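Local coordinates for protein endosialidase (Enterobacteria phage phi92, PDB 4HIZ) that hydrolyses polysialic acid as a trimeric phage endosialidase, probably cleaving internal alpha-2,8 and alpha-2,9 linkages of the sialic acid polymer, at residues D406-F411 with I441-W446; L626-G631 with I641-G646. All blocks are in the same frame, centred on the assembly; numbering follows the deposited sequence.

Interaction 1: residues D406-F411 with I441-W446; sequences DYLYIF and INVSSW
Two neighbouring antiparallel strands of the catalytic beta-propeller region meet here, Tyr407 facing Asn442 as a non-hydrogen-bonded pair and Leu408 facing Ile441 as a hydrogen-bonded one. Leu408 N donates to Ile441 O at 2.8 Å, and Ile441 N returns a bond to Leu408 O. After Asn442 the second strand ends and the chain turns. Val443 N donates to Asp406 O at 2.9 Å. Ser444 N adds a weak bond to the same oxygen.

The turn carries an Asx motif. Asn442 OD1 accepts from Ser445 N at 3.1 Å, with the donor well above the carbonyl plane. In one of two conformers, Ser444 OG also donates to Asn442 OD1, in that plane. A chi1 of -170° sets Asn442 CG beside its own carbonyl carbon, with OD1 facing the turn and ND2 reaching a water. That water also bonds Tyr407 OH. Tyr407 CE1 lies 3.7 Å from Asn442 CB. Ring and amide planes are 56° apart. Lys440 makes a cation-pi contact with the same ring.

On the sheet face of Leu408 and Ile441 the contact is apolar. Leu408 CG meets Val443 CG1 at 3.6 Å, the two side chains crossing at about a right angle. Ile410 CD1 touches Ile441 CG1 at 4.0 Å. Leu375 of strand 374-378 packs against Leu408 and Ile441.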
loop_
_atom_site.group_PDB
_atom_site.type_symbol
_atom_site.label_atom_id
_atom_site.label_comp_id
_atom_site.label_asym_id
_atom_site.label_seq_id
_atom_site.Cartn_x
_atom_site.Cartn_y
_atom_site.Cartn_z
ATOM N N ASP A 406 17.150 -0.846 39.200
ATOM C CA ASP A 406 16.892 0.078 40.289
ATOM C C ASP A 406 16.119 1.325 39.857
ATOM O O ASP A 406 15.765 2.149 40.704
ATOM C CB ASP A 406 18.213 0.535 40.910
ATOM C CG ASP A 406 18.909 -0.557 41.731
ATOM O OD1 ASP A 406 18.272 -1.569 42.114
ATOM O OD2 ASP A 406 20.113 -0.374 42.025
ATOM N N TYR A 407 15.875 1.471 38.558
ATOM C CA TYR A 407 15.386 2.741 38.028
ATOM C C TYR A 407 14.014 2.684 37.405
ATOM O O TYR A 407 13.644 1.705 36.762
ATOM C CB TYR A 407 16.345 3.232 36.922
ATOM C CG TYR A 407 17.710 3.533 37.454
ATOM C CD1 TYR A 407 18.021 4.798 37.956
ATOM C CD2 TYR A 407 18.708 2.557 37.441
ATOM C CE1 TYR A 407 19.300 5.084 38.435
ATOM C CE2 TYR A 407 19.980 2.828 37.918
ATOM C CZ TYR A 407 20.266 4.081 38.426
ATOM O OH TYR A 407 21.538 4.320 38.898
ATOM N N LEU A 408 13.278 3.776 37.546
ATOM C CA LEU A 408 12.111 4.004 36.709
ATOM C C LEU A 408 12.564 4.850 35.538
ATOM O O LEU A 408 13.200 5.902 35.732
ATOM C CB LEU A 408 11.037 4.805 37.475
ATOM C CG LEU A 408 10.462 4.110 38.727
ATOM C CD1 LEU A 408 9.270 4.908 39.234
ATOM C CD2 LEU A 408 10.030 2.689 38.410
ATOM N N TYR A 409 12.228 4.406 34.332
ATOM C CA TYR A 409 12.416 5.215 33.109
ATOM C C TYR A 409 11.065 5.849 32.816
ATOM O O TYR A 409 10.093 5.136 32.503
ATOM C CB TYR A 409 12.830 4.335 31.932
ATOM C CG TYR A 409 14.250 3.864 31.944
ATOM C CD1 TYR A 409 14.652 2.824 32.762
ATOM C CD2 TYR A 409 15.184 4.414 31.081
ATOM C CE1 TYR A 409 15.957 2.376 32.731
ATOM C CE2 TYR A 409 16.471 3.970 31.054
ATOM C CZ TYR A 409 16.853 2.946 31.875
ATOM O OH TYR A 409 18.154 2.489 31.849
ATOM N N ILE A 410 10.997 7.183 32.957
ATOM C CA ILE A 410 9.740 7.930 32.906
ATOM C C ILE A 410 9.758 8.891 31.714
ATOM O O ILE A 410 10.737 9.610 31.555
ATOM C CB ILE A 410 9.534 8.744 34.211
ATOM C CG1 ILE A 410 9.563 7.783 35.408
ATOM C CG2 ILE A 410 8.204 9.501 34.148
ATOM C CD1 ILE A 410 9.538 8.501 36.769
ATOM N N PHE A 411 8.679 8.901 30.932
ATOM C CA PHE A 411 8.618 9.651 29.670
ATOM C C PHE A 411 7.449 10.620 29.700
ATOM O O PHE A 411 6.394 10.331 30.266
ATOM C CB PHE A 411 8.403 8.689 28.487
ATOM C CG PHE A 411 9.558 7.758 28.236
ATOM C CD1 PHE A 411 9.743 6.616 29.037
ATOM C CD2 PHE A 411 10.480 8.040 27.260
ATOM C CE1 PHE A 411 10.805 5.759 28.813
ATOM C CE2 PHE A 411 11.563 7.160 27.007
ATOM C CZ PHE A 411 11.729 6.024 27.771
ATOM N N ILE A 441 14.898 7.631 37.308
ATOM C CA ILE A 441 14.859 7.866 38.760
ATOM C C ILE A 441 15.210 6.583 39.501
ATOM O O ILE A 441 14.580 5.562 39.270
ATOM C CB ILE A 441 13.447 8.329 39.227
ATOM C CG1 ILE A 441 12.970 9.566 38.456
ATOM C CG2 ILE A 441 13.427 8.591 40.765
ATOM C CD1 ILE A 441 13.929 10.646 38.475
ATOM N N ASN A 442 16.224 6.636 40.366
ATOM C CA ASN A 442 16.573 5.498 41.205
ATOM C C ASN A 442 15.529 5.377 42.314
ATOM O O ASN A 442 15.438 6.254 43.198
ATOM C CB ASN A 442 17.958 5.698 41.825
ATOM C CG ASN A 442 18.468 4.441 42.512
ATOM O OD1 ASN A 442 17.688 3.692 43.125
ATOM N ND2 ASN A 442 19.776 4.178 42.385
ATOM N N VAL A 443 14.727 4.312 42.268
ATOM C CA VAL A 443 13.728 4.102 43.322
ATOM C C VAL A 443 14.153 2.995 44.282
ATOM O O VAL A 443 13.434 2.736 45.247
ATOM C CB VAL A 443 12.313 3.847 42.752
ATOM C CG1 VAL A 443 11.810 5.098 41.958
ATOM C CG2 VAL A 443 12.314 2.604 41.860
ATOM N N SER A 444 15.294 2.339 44.048
ATOM C CA SER A 444 15.809 1.384 45.039
ATOM C C SER A 444 16.258 2.156 46.275
ATOM O O SER A 444 16.128 1.677 47.424
ATOM C CB SER A 444 16.971 0.558 44.486
ATOM O OG SER A 444 18.173 1.305 44.490
ATOM N N SER A 445 16.797 3.344 46.025
ATOM C CA SER A 445 17.101 4.325 47.055
ATOM C C SER A 445 16.162 5.489 46.810
ATOM O O SER A 445 16.536 6.439 46.134
ATOM C CB SER A 445 18.543 4.827 46.925
ATOM O OG SER A 445 19.493 3.789 47.083
ATOM N N TRP A 446 14.951 5.399 47.343
ATOM C CA TRP A 446 13.919 6.393 47.089
ATOM C C TRP A 446 14.411 7.784 47.452
ATOM O O TRP A 446 14.830 8.012 48.593
ATOM C CB TRP A 446 12.702 6.040 47.953
ATOM C CG TRP A 446 11.448 6.862 47.695
ATOM C CD1 TRP A 446 10.942 7.835 48.497
ATOM C CD2 TRP A 446 10.536 6.745 46.576
ATOM N NE1 TRP A 446 9.776 8.335 47.959
ATOM C CE2 TRP A 446 9.496 7.676 46.791
ATOM C CE3 TRP A 446 10.490 5.925 45.433
ATOM C CZ2 TRP A 446 8.433 7.841 45.893
ATOM C CZ3 TRP A 446 9.434 6.068 44.555
ATOM C CH2 TRP A 446 8.418 7.039 44.784
HETATM O O HOH W 1 21.468 6.325 40.947
#

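Interaction 2: residues L626-G631 with I641-G646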
loop_
_atom_site.group_PDB
_atom_site.type_symbol
_atom_site.label_atom_id
_atom_site.label_comp_id
_atom_site.label_asym_id
_atom_site.label_seq_id
_atom_site.Cartn_x
_atom_site.Cartn_y
_atom_site.Cartn_z
ATOM N N LEU A 626 -33.524 -10.055 -24.130
ATOM C CA LEU A 626 -33.192 -8.739 -23.552
ATOM C C LEU A 626 -34.445 -8.148 -22.923
ATOM O O LEU A 626 -35.539 -8.297 -23.481
ATOM C CB LEU A 626 -32.807 -7.711 -24.647
ATOM C CG LEU A 626 -31.723 -8.114 -25.641
ATOM C CD1 LEU A 626 -31.642 -7.063 -26.763
ATOM C CD2 LEU A 626 -30.371 -8.248 -24.945
ATOM N N LEU A 627 -34.281 -7.440 -21.802
ATOM C CA LEU A 627 -35.333 -6.522 -21.356
ATOM C C LEU A 627 -34.735 -5.116 -21.392
ATOM O O LEU A 627 -33.690 -4.857 -20.782
ATOM C CB LEU A 627 -35.782 -6.874 -19.928
ATOM C CG LEU A 627 -36.732 -5.812 -19.308
ATOM C CD1 LEU A 627 -38.032 -5.724 -20.108
ATOM C CD2 LEU A 627 -37.015 -6.158 -17.801
ATOM N N GLN A 628 -35.368 -4.215 -22.141
ATOM C CA GLN A 628 -34.878 -2.838 -22.205
ATOM C C GLN A 628 -35.873 -1.936 -21.475
ATOM O O GLN A 628 -37.091 -1.943 -21.761
ATOM C CB GLN A 628 -34.697 -2.361 -23.669
ATOM C CG GLN A 628 -33.645 -3.231 -24.422
ATOM C CD GLN A 628 -32.983 -2.484 -25.557
ATOM O OE1 GLN A 628 -32.878 -1.267 -25.533
ATOM N NE2 GLN A 628 -32.494 -3.227 -26.542
ATOM N N LEU A 629 -35.354 -1.164 -20.534
ATOM C CA LEU A 629 -36.183 -0.219 -19.785
ATOM C C LEU A 629 -35.703 1.166 -20.203
ATOM O O LEU A 629 -34.543 1.515 -19.938
ATOM C CB LEU A 629 -35.945 -0.423 -18.277
ATOM C CG LEU A 629 -36.375 -1.803 -17.767
ATOM C CD1 LEU A 629 -35.940 -2.057 -16.274
ATOM C CD2 LEU A 629 -37.870 -2.023 -17.986
ATOM N N TYR A 630 -36.551 1.942 -20.888
ATOM C CA TYR A 630 -36.130 3.268 -21.349
ATOM C C TYR A 630 -36.311 4.329 -20.261
ATOM O O TYR A 630 -37.260 4.266 -19.489
ATOM C CB TYR A 630 -36.951 3.703 -22.578
ATOM C CG TYR A 630 -36.731 2.940 -23.873
ATOM C CD1 TYR A 630 -35.904 1.832 -23.958
ATOM C CD2 TYR A 630 -37.376 3.356 -25.025
ATOM C CE1 TYR A 630 -35.707 1.154 -25.202
ATOM C CE2 TYR A 630 -37.221 2.708 -26.234
ATOM C CZ TYR A 630 -36.381 1.606 -26.332
ATOM O OH TYR A 630 -36.238 0.968 -27.564
ATOM N N GLY A 631 -35.385 5.277 -20.194
ATOM C CA GLY A 631 -35.468 6.384 -19.251
ATOM C C GLY A 631 -36.366 7.500 -19.770
ATOM O O GLY A 631 -36.803 7.515 -20.934
ATOM N N ILE A 641 -39.447 -2.680 -23.220
ATOM C CA ILE A 641 -39.621 -3.624 -24.299
ATOM C C ILE A 641 -38.906 -4.921 -23.966
ATOM O O ILE A 641 -37.714 -4.917 -23.612
ATOM C CB ILE A 641 -39.021 -3.081 -25.628
ATOM C CG1 ILE A 641 -39.559 -1.681 -25.918
ATOM C CG2 ILE A 641 -39.326 -4.029 -26.799
ATOM C CD1 ILE A 641 -38.815 -0.997 -27.062
ATOM N N LEU A 642 -39.642 -6.027 -24.083
ATOM C CA LEU A 642 -39.088 -7.356 -23.831
ATOM C C LEU A 642 -38.795 -8.021 -25.183
ATOM O O LEU A 642 -39.672 -8.075 -26.045
ATOM C CB LEU A 642 -40.095 -8.193 -23.004
ATOM C CG LEU A 642 -39.669 -9.654 -22.743
ATOM C CD1 LEU A 642 -38.431 -9.729 -21.864
ATOM C CD2 LEU A 642 -40.825 -10.340 -22.034
ATOM N N TYR A 643 -37.557 -8.493 -25.361
ATOM C CA TYR A 643 -37.128 -9.178 -26.588
ATOM C C TYR A 643 -36.850 -10.632 -26.234
ATOM O O TYR A 643 -35.960 -10.914 -25.434
ATOM C CB TYR A 643 -35.820 -8.569 -27.102
ATOM C CG TYR A 643 -35.918 -7.093 -27.442
ATOM C CD1 TYR A 643 -35.857 -6.116 -26.447
ATOM C CD2 TYR A 643 -36.059 -6.677 -28.752
ATOM C CE1 TYR A 643 -35.950 -4.757 -26.762
ATOM C CE2 TYR A 643 -36.166 -5.308 -29.075
ATOM C CZ TYR A 643 -36.081 -4.373 -28.090
ATOM O OH TYR A 643 -36.189 -3.026 -28.414
ATOM N N ALA A 644 -37.626 -11.557 -26.771
ATOM C CA ALA A 644 -37.450 -12.964 -26.379
ATOM C C ALA A 644 -37.672 -13.842 -27.608
ATOM O O ALA A 644 -38.752 -14.382 -27.768
ATOM C CB ALA A 644 -38.447 -13.340 -25.233
ATOM N N PRO A 645 -36.654 -13.953 -28.495
ATOM C CA PRO A 645 -36.825 -14.728 -29.723
ATOM C C PRO A 645 -37.292 -16.161 -29.448
ATOM O O PRO A 645 -37.982 -16.723 -30.299
ATOM C CB PRO A 645 -35.412 -14.748 -30.318
ATOM C CG PRO A 645 -34.809 -13.402 -29.871
ATOM C CD PRO A 645 -35.360 -13.244 -28.444
ATOM N N GLY A 646 -36.914 -16.743 -28.311
ATOM C CA GLY A 646 -37.348 -18.099 -27.974
ATOM C C GLY A 646 -38.733 -18.188 -27.350
ATOM O O GLY A 646 -39.166 -19.284 -26.935
#
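Tyr643 and Gln628 both turn CG away from their own carbonyl carbon (chi1 near -60° in both), and this brings ring and chain together on one face of the sheet. Gln628 CG lies 3.6 Å from Tyr643 CE1. The Gln628 amide plane is 35° from the Tyr643 ring plane, and Gln628 NE2 comes within 3.8 Å of Tyr643 CE1. The other amide end is held elsewhere: Gln628 OE1 is hydrogen-bonded to Arg610 NE. Leu626 O sits at the edge of the Tyr643 ring, in its plane. On the same face Ile641 CD1 touches Tyr630 at two atoms, CZ at 3.6 Å and OH at 3.3 Å.

Leu627 and Leu642 pair on the opposite face. Leu627 CD1 reaches Leu642 CB at 4.3 Å, and Leu627 also packs on Leu627 of both neighbouring subunits. Four backbone bonds join the strands, two in each hydrogen-bonded pair. Leu626 and Tyr643 form one pair, Gln628 and Ile641 the other. The straightest is Gln628 N to Ile641 O, 2.9 Å long with 178° at the hydrogen. Ile641 and Leu642 also pair in parallel with a strand of the second subunit. The contact is thus an antiparallel beta hairpin whose sheet continues across the interface of the trimer.

From the N terminus, the chain reaches interaction 1 first. There 406-411 and 441-446 close a loop of 29 residues, which contains part of strand 407-413 and most of strand 435-442. Interaction 2 opens only after that loop is shut. It closes a shorter loop, the hairpin of strands 626-630 and 640-643, with nine residues between its segments. One loop follows the other, and they neither nest nor cross. Interaction 1 ties strands of the catalytic beta-propeller region; interaction 2 belongs to the C-terminal region, where subunits meet. Their centres lie about 82 Å apart, with the middle of the chain between them, and their nearest atoms are about 64 Å apart.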